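Local coordinates for putative N-acetylmuramoyl-L-alanine amidase (Neisseria meningitidis MC58, PDB 3CZX), which probably hydrolyses, as a zinc-dependent amidase, the bond between N-acetylmuramoyl and L-amino acid residues in cell-wall glycopeptides, at residues I36-L41 with C166-A170; N43-L47 with L177-V182. All blocks are in the same frame, centred on the assembly; numbering follows the deposited sequence.

Contact 1: I36-L41 with C166-A170; sequences IVASIL and CRAIA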
ATOM      1  N   ILE A  36      -1.603  -0.871   6.148  1.00 12.28           N
ATOM      2  CA  ILE A  36      -2.551  -1.870   5.623  1.00 13.00           C
ATOM      3  C   ILE A  36      -3.144  -2.638   6.787  1.00 12.52           C
ATOM      4  O   ILE A  36      -4.362  -2.859   6.876  1.00 13.65           O
ATOM      5  CB  ILE A  36      -1.927  -2.792   4.604  1.00 14.17           C
ATOM      6  CG1 ILE A  36      -1.464  -1.965   3.386  1.00 12.74           C
ATOM      7  CG2 ILE A  36      -2.890  -3.860   4.178  1.00 13.69           C
ATOM      8  CD1 ILE A  36      -0.615  -2.779   2.443  1.00 14.97           C
ATOM      9  N   VAL A  37      -2.303  -3.104   7.708  1.00 10.02           N
ATOM     10  CA  VAL A  37      -2.847  -3.835   8.832  1.00 10.14           C
ATOM     11  C   VAL A  37      -3.780  -2.958   9.644  1.00 10.72           C
ATOM     12  O   VAL A  37      -4.819  -3.433  10.080  1.00 11.57           O
ATOM     13  CB  VAL A  37      -1.715  -4.438   9.702  1.00  9.33           C
ATOM     14  CG1 VAL A  37      -2.282  -5.108  10.983  1.00  9.47           C
ATOM     15  CG2 VAL A  37      -0.920  -5.451   8.938  1.00  8.29           C
ATOM     16  N   ALA A  38      -3.412  -1.709   9.854  1.00 10.89           N
ATOM     17  CA  ALA A  38      -4.241  -0.758  10.635  1.00 11.10           C
ATOM     18  C   ALA A  38      -5.586  -0.567   9.951  1.00 13.30           C
ATOM     19  O   ALA A  38      -6.656  -0.622  10.598  1.00 12.63           O
ATOM     20  CB  ALA A  38      -3.524   0.566  10.787  1.00 12.73           C
ATOM     21  N   SER A  39      -5.542  -0.339   8.635  1.00 14.73           N
ATOM     22  CA  SER A  39      -6.783  -0.066   7.897  1.00 16.08           C
ATOM     23  C   SER A  39      -7.778  -1.240   7.954  1.00 16.27           C
ATOM     24  O   SER A  39      -8.980  -1.005   8.071  1.00 17.01           O
ATOM     25  CB  SER A  39      -6.478   0.289   6.450  1.00 17.06           C
ATOM     26  OG  SER A  39      -5.985  -0.833   5.765  1.00 21.32           O
ATOM     27  N   ILE A  40      -7.285  -2.477   7.907  1.00 14.55           N
ATOM     28  CA  ILE A  40      -8.123  -3.672   7.940  1.00 15.13           C
ATOM     29  C   ILE A  40      -8.697  -3.863   9.348  1.00 14.88           C
ATOM     30  O   ILE A  40      -9.875  -4.214   9.525  1.00 16.06           O
ATOM     31  CB  ILE A  40      -7.365  -4.925   7.452  1.00 15.07           C
ATOM     32  CG1 ILE A  40      -7.015  -4.764   5.957  1.00 15.18           C
ATOM     33  CG2 ILE A  40      -8.201  -6.189   7.664  1.00 15.03           C
ATOM     34  CD1 ILE A  40      -6.157  -5.861   5.344  1.00 16.14           C
ATOM     35  N   LEU A  41      -7.873  -3.651  10.371  1.00 13.81           N
ATOM     36  CA  LEU A  41      -8.382  -3.786  11.739  1.00 13.95           C
ATOM     37  C   LEU A  41      -9.507  -2.772  11.979  1.00 15.02           C
ATOM     38  O   LEU A  41     -10.527  -3.103  12.590  1.00 14.90           O
ATOM     39  CB  LEU A  41      -7.237  -3.639  12.750  1.00 13.74           C
ATOM     40  CG  LEU A  41      -6.255  -4.811  12.858  1.00 10.75           C
ATOM     41  CD1 LEU A  41      -5.053  -4.399  13.640  1.00 12.08           C
ATOM     42  CD2 LEU A  41      -6.885  -6.085  13.473  1.00 13.08           C
ATOM     43  N   CYS A 166      -0.708  -8.821   4.759  1.00  9.04           N
ATOM     44  CA  CYS A 166      -1.148  -7.859   5.791  1.00 10.34           C
ATOM     45  C   CYS A 166      -2.569  -8.157   6.238  1.00 10.63           C
ATOM     46  O   CYS A 166      -2.854  -8.051   7.424  1.00 11.03           O
ATOM     47  CB  CYS A 166      -0.990  -6.447   5.383  1.00 10.63           C
ATOM     48  SG  CYS A 166       0.727  -5.958   5.061  1.00 15.09           S
ATOM     49  N   ARG A 167      -3.430  -8.628   5.330  1.00 11.01           N
ATOM     50  CA  ARG A 167      -4.774  -9.101   5.736  1.00 11.25           C
ATOM     51  C   ARG A 167      -4.697 -10.309   6.653  1.00 12.11           C
ATOM     52  O   ARG A 167      -5.414 -10.373   7.657  1.00 11.58           O
ATOM     53  CB  ARG A 167      -5.651  -9.425   4.520  1.00 12.52           C
ATOM     54  CG  ARG A 167      -7.086  -9.799   4.932  1.00 12.44           C
ATOM     55  CD  ARG A 167      -7.996  -9.919   3.757  1.00 16.26           C
ATOM     56  NE  ARG A 167      -8.101  -8.666   3.036  1.00 18.64           N
ATOM     57  CZ  ARG A 167      -8.912  -7.652   3.328  1.00 22.11           C
ATOM     58  NH1 ARG A 167      -9.725  -7.703   4.361  1.00 22.62           N
ATOM     59  NH2 ARG A 167      -8.892  -6.564   2.574  1.00 25.06           N
ATOM     60  N   ALA A 168      -3.825 -11.276   6.338  1.00 10.43           N
ATOM     61  CA  ALA A 168      -3.580 -12.454   7.218  1.00 10.62           C
ATOM     62  C   ALA A 168      -3.167 -11.978   8.629  1.00 10.68           C
ATOM     63  O   ALA A 168      -3.633 -12.511   9.648  1.00 11.02           O
ATOM     64  CB  ALA A 168      -2.493 -13.413   6.616  1.00 11.76           C
ATOM     65  N   ILE A 169      -2.294 -10.970   8.690  1.00  9.56           N
ATOM     66  CA  ILE A 169      -1.820 -10.467   9.987  1.00  9.76           C
ATOM     67  C   ILE A 169      -2.996  -9.843  10.772  1.00  9.74           C
ATOM     68  O   ILE A 169      -3.243 -10.176  11.940  1.00 10.47           O
ATOM     69  CB  ILE A 169      -0.657  -9.443   9.801  1.00  9.83           C
ATOM     70  CG1 ILE A 169       0.608 -10.145   9.286  1.00  8.70           C
ATOM     71  CG2 ILE A 169      -0.366  -8.664  11.137  1.00  9.27           C
ATOM     72  CD1 ILE A 169       1.716  -9.160   8.756  1.00  8.33           C
ATOM     73  N   ALA A 170      -3.725  -8.963  10.113  1.00  9.68           N
ATOM     74  CA  ALA A 170      -4.888  -8.286  10.702  1.00  9.82           C
ATOM     75  C   ALA A 170      -5.897  -9.341  11.180  1.00 10.17           C
ATOM     76  O   ALA A 170      -6.422  -9.263  12.298  1.00 11.00           O
ATOM     77  CB  ALA A 170      -5.505  -7.321   9.671  1.00  9.64           C
TER
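Ile40 and Ala170 meet where helix 26-45 packs on helix 152-177, CG2 of Ile40 lying 3.5 Å from CB of Ala170. The two branches of Ile40 divide the work. CG2, placed anti to the backbone N by a chi1 of -66°, bears on the alanine methyl, while the CG1 arm runs extended to CD1, which touches CA of Arg167 at 3.5 Å. The arginine chain bends at chi3 (-61°), and this folds its guanidinium back over CD1 of Ile40: that methyl sits 3.8 Å above the guanidinium plane, over its centre, and the two side chains cross at about a right angle. NH1 also forms a salt bridge with Asp44, further along helix 26-45.

On the inner side Val37 spreads its methyls over the other helix. Its CG2 approaches the carbonyl O of Cys166 at 3.6 Å and also touches CG2 of Ile169. Ile36 CG2 presses on Cys166 CB at 3.4 Å, closer than usual for two carbons, and Leu41 turns CD2 to the carbonyl O of Ala170. The axes of the two segments come within 8.5 Å and cross at -51°, and the Ala170 methyl is touched by Val37, Ile40 and Leu41 together. Val37 and Leu41 also reach Leu8 of strand 6-10, which places this part of helix 26-45 against the central mixed sheet of this Amidase_3 family domain.

With no hydrogen bond between the segments, the helices are held here by the fit of buried aliphatic groups; Arg167 can join at the margin because the flat face of its guanidinium accepts a methyl while its N-H groups remain available to polar partners such as Asp44.

Contact 2: N43-L47 with L177-V182; sequences NDYGL and LGAAKV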
ATOM      1  N   ASN A  43     -11.372  -1.039   9.414  1.00 19.20           N
ATOM      2  CA  ASN A  43     -12.502  -1.295   8.464  1.00 19.64           C
ATOM      3  C   ASN A  43     -13.295  -2.538   8.663  1.00 20.59           C
ATOM      4  O   ASN A  43     -14.538  -2.492   8.697  1.00 21.54           O
ATOM      5  CB  ASN A  43     -12.007  -1.358   7.017  1.00 20.29           C
ATOM      6  CG  ASN A  43     -11.353  -0.092   6.579  1.00 22.39           C
ATOM      7  OD1 ASN A  43     -11.528   0.947   7.205  1.00 26.17           O
ATOM      8  ND2 ASN A  43     -10.584  -0.166   5.484  1.00 25.83           N
ATOM      9  N   ASP A  44     -12.619  -3.677   8.732  1.00 19.66           N
ATOM     10  CA  ASP A  44     -13.316  -4.946   8.758  1.00 19.99           C
ATOM     11  C   ASP A  44     -13.825  -5.286  10.146  1.00 18.96           C
ATOM     12  O   ASP A  44     -14.816  -6.030  10.282  1.00 20.41           O
ATOM     13  CB  ASP A  44     -12.424  -6.099   8.259  1.00 19.95           C
ATOM     14  CG  ASP A  44     -12.134  -6.025   6.794  1.00 22.44           C
ATOM     15  OD1 ASP A  44     -12.393  -4.970   6.171  1.00 26.59           O
ATOM     16  OD2 ASP A  44     -11.655  -7.051   6.265  1.00 23.44           O
ATOM     17  N   TYR A  45     -13.149  -4.776  11.175  1.00 16.69           N
ATOM     18  CA  TYR A  45     -13.445  -5.181  12.544  1.00 15.90           C
ATOM     19  C   TYR A  45     -13.872  -4.084  13.507  1.00 15.95           C
ATOM     20  O   TYR A  45     -14.291  -4.397  14.618  1.00 16.24           O
ATOM     21  CB  TYR A  45     -12.239  -5.914  13.148  1.00 15.05           C
ATOM     22  CG  TYR A  45     -11.847  -7.173  12.385  1.00 13.70           C
ATOM     23  CD1 TYR A  45     -12.416  -8.400  12.696  1.00 14.41           C
ATOM     24  CD2 TYR A  45     -10.878  -7.123  11.367  1.00 13.64           C
ATOM     25  CE1 TYR A  45     -12.060  -9.546  12.021  1.00 14.62           C
ATOM     26  CE2 TYR A  45     -10.487  -8.295  10.678  1.00 13.60           C
ATOM     27  CZ  TYR A  45     -11.104  -9.500  11.005  1.00 12.47           C
ATOM     28  OH  TYR A  45     -10.775 -10.700  10.403  1.00 13.71           O
ATOM     29  N   GLY A  46     -13.769  -2.824  13.113  1.00 15.27           N
ATOM     30  CA  GLY A  46     -14.104  -1.702  13.993  1.00 15.41           C
ATOM     31  C   GLY A  46     -13.265  -1.579  15.262  1.00 15.31           C
ATOM     32  O   GLY A  46     -13.698  -0.991  16.278  1.00 17.14           O
ATOM     33  N   LEU A  47     -12.034  -2.098  15.216  1.00 15.14           N
ATOM     34  CA  LEU A  47     -11.154  -2.122  16.371  1.00 14.01           C
ATOM     35  C   LEU A  47     -10.411  -0.791  16.548  1.00 13.71           C
ATOM     36  O   LEU A  47     -10.241  -0.014  15.592  1.00 13.89           O
ATOM     37  CB  LEU A  47     -10.144  -3.290  16.238  1.00 13.80           C
ATOM     38  CG  LEU A  47     -10.822  -4.653  16.357  1.00 13.99           C
ATOM     39  CD1 LEU A  47      -9.900  -5.825  15.956  1.00 15.02           C
ATOM     40  CD2 LEU A  47     -11.376  -4.894  17.764  1.00 18.51           C
ATOM     41  N   LEU A 177      -8.011 -11.750  19.608  1.00 14.98           N
ATOM     42  CA  LEU A 177      -8.792 -10.853  20.465  1.00 16.17           C
ATOM     43  C   LEU A 177     -10.256 -11.290  20.559  1.00 16.94           C
ATOM     44  O   LEU A 177     -11.011 -10.773  21.389  1.00 18.58           O
ATOM     45  CB  LEU A 177      -8.741  -9.436  19.924  1.00 16.00           C
ATOM     46  CG  LEU A 177      -7.344  -8.814  19.938  1.00 16.60           C
ATOM     47  CD1 LEU A 177      -7.358  -7.451  19.284  1.00 17.54           C
ATOM     48  CD2 LEU A 177      -6.823  -8.737  21.363  1.00 16.01           C
ATOM     49  N   GLY A 178     -10.658 -12.232  19.714  1.00 17.90           N
ATOM     50  CA  GLY A 178     -12.043 -12.693  19.627  1.00 17.93           C
ATOM     51  C   GLY A 178     -12.988 -11.706  18.978  1.00 18.38           C
ATOM     52  O   GLY A 178     -14.198 -11.719  19.267  1.00 20.04           O
ATOM     53  N   ALA A 179     -12.464 -10.846  18.096  1.00 17.99           N
ATOM     54  CA  ALA A 179     -13.265  -9.855  17.388  1.00 18.35           C
ATOM     55  C   ALA A 179     -13.809 -10.431  16.108  1.00 20.02           C
ATOM     56  O   ALA A 179     -13.048 -10.902  15.247  1.00 18.20           O
ATOM     57  CB  ALA A 179     -12.438  -8.602  17.065  1.00 19.25           C
ATOM     58  N   ALA A 180     -15.129 -10.369  15.965  1.00 20.88           N
ATOM     59  CA  ALA A 180     -15.773 -10.813  14.742  1.00 22.69           C
ATOM     60  C   ALA A 180     -15.803  -9.669  13.735  1.00 22.31           C
ATOM     61  O   ALA A 180     -15.775  -8.490  14.123  1.00 22.87           O
ATOM     62  CB  ALA A 180     -17.178 -11.298  15.044  1.00 21.96           C
ATOM     63  N   LYS A 181     -15.845 -10.012  12.449  1.00 23.78           N
ATOM     64  CA  LYS A 181     -15.978  -8.987  11.411  1.00 25.26           C
ATOM     65  C   LYS A 181     -17.289  -8.221  11.571  1.00 26.88           C
ATOM     66  O   LYS A 181     -18.291  -8.805  12.001  1.00 27.84           O
ATOM     67  CB  LYS A 181     -15.879  -9.582  10.005  1.00 25.80           C
ATOM     68  CG  LYS A 181     -14.509 -10.162   9.668  1.00 26.16           C
ATOM     69  CD  LYS A 181     -14.323 -10.275   8.175  1.00 26.94           C
ATOM     70  CE  LYS A 181     -13.220 -11.256   7.836  1.00 27.05           C
ATOM     71  NZ  LYS A 181     -12.755 -11.052   6.457  1.00 28.72           N
ATOM     72  N   VAL A 182     -17.252  -6.917  11.268  1.00 27.38           N
ATOM     73  CA  VAL A 182     -18.424  -6.037  11.298  1.00 28.40           C
ATOM     74  C   VAL A 182     -18.790  -5.638   9.865  1.00 29.75           C
ATOM     75  O   VAL A 182     -18.779  -6.485   8.944  1.00 31.82           O
ATOM     76  CB  VAL A 182     -18.189  -4.761  12.139  1.00 28.47           C
ATOM     77  CG1 VAL A 182     -17.819  -5.106  13.590  1.00 29.95           C
ATOM     78  CG2 VAL A 182     -17.109  -3.871  11.501  1.00 28.65           C
TER
HETATM   79  O   HOH W   1     -10.262  -9.335   6.470  1.00 27.78           O
HETATM   80  O   HOH W   2     -16.341  -6.552   7.862  1.00 28.55           O
HETATM   81  O   HOH W   3     -12.995  -8.354   4.636  1.00 35.10           O
HETATM   82  O   HOH W   4     -15.056  -6.613  15.969  1.00 22.10           O
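Lys181 lies along the last turn of helix 26-45, its chain extended beyond CG and running side by side with Asp44. Starting at the backbone, CB is 3.7 Å from the carbonyl O of Asp44. CG then comes within 3.5 Å of CE1 of Tyr45, approaching the ring obliquely and touching CZ as well. Further out, CE meets the phenol oxygen, OH of Tyr45, at 3.6 Å. The tip, NZ, stops 4.2 Å from OD2 of Asp44, beyond a salt bridge, and a water bridges the gap by donating to OD2 and accepting from NZ; a second water also donates to OD2, but its bond from NZ is weak. The direct charge partner of OD2 is Arg167, and the phenol OH bonds to Asp171, both on helix 152-177.

That helix ends in a Schellman motif at Gly178, whose positive phi turns the chain into a C-terminal tail that crosses back over the end of helix 26-45. There Val182 N donates a nearly straight hydrogen bond (169°) to the carbonyl O of Asp44, 2.8 Å away, and another water links this oxygen to Val182 O. Gly46, also at positive phi, is where segment 43-47 leaves helical geometry. Beyond it both methyls of Leu47 close on Ala179 CB, CD2 at 3.9 Å, and a water joins the carbonyl oxygens of Tyr45 and Ala180.

Both contacts join helix 26-45 to helix 152-177 or the tail that follows it, with centres about 11 Å apart. Contact 1 is buried beside the central sheet and relies on aliphatic side chains, without a hydrogen bond between its segments. Contact 2 lies at the surface, at the C-terminal ends of the two helices, and adds a direct backbone hydrogen bond, bridging waters and solvated charges to its apolar packing. Besides the salt bridge they share, a probable hydrogen bond from Leu47 N to Leu41 O, 3.2 Å long, connects them. Contact 1 comes closer to the zinc site, its Ile169 side chain lying about 11 Å from that of the ligand His78.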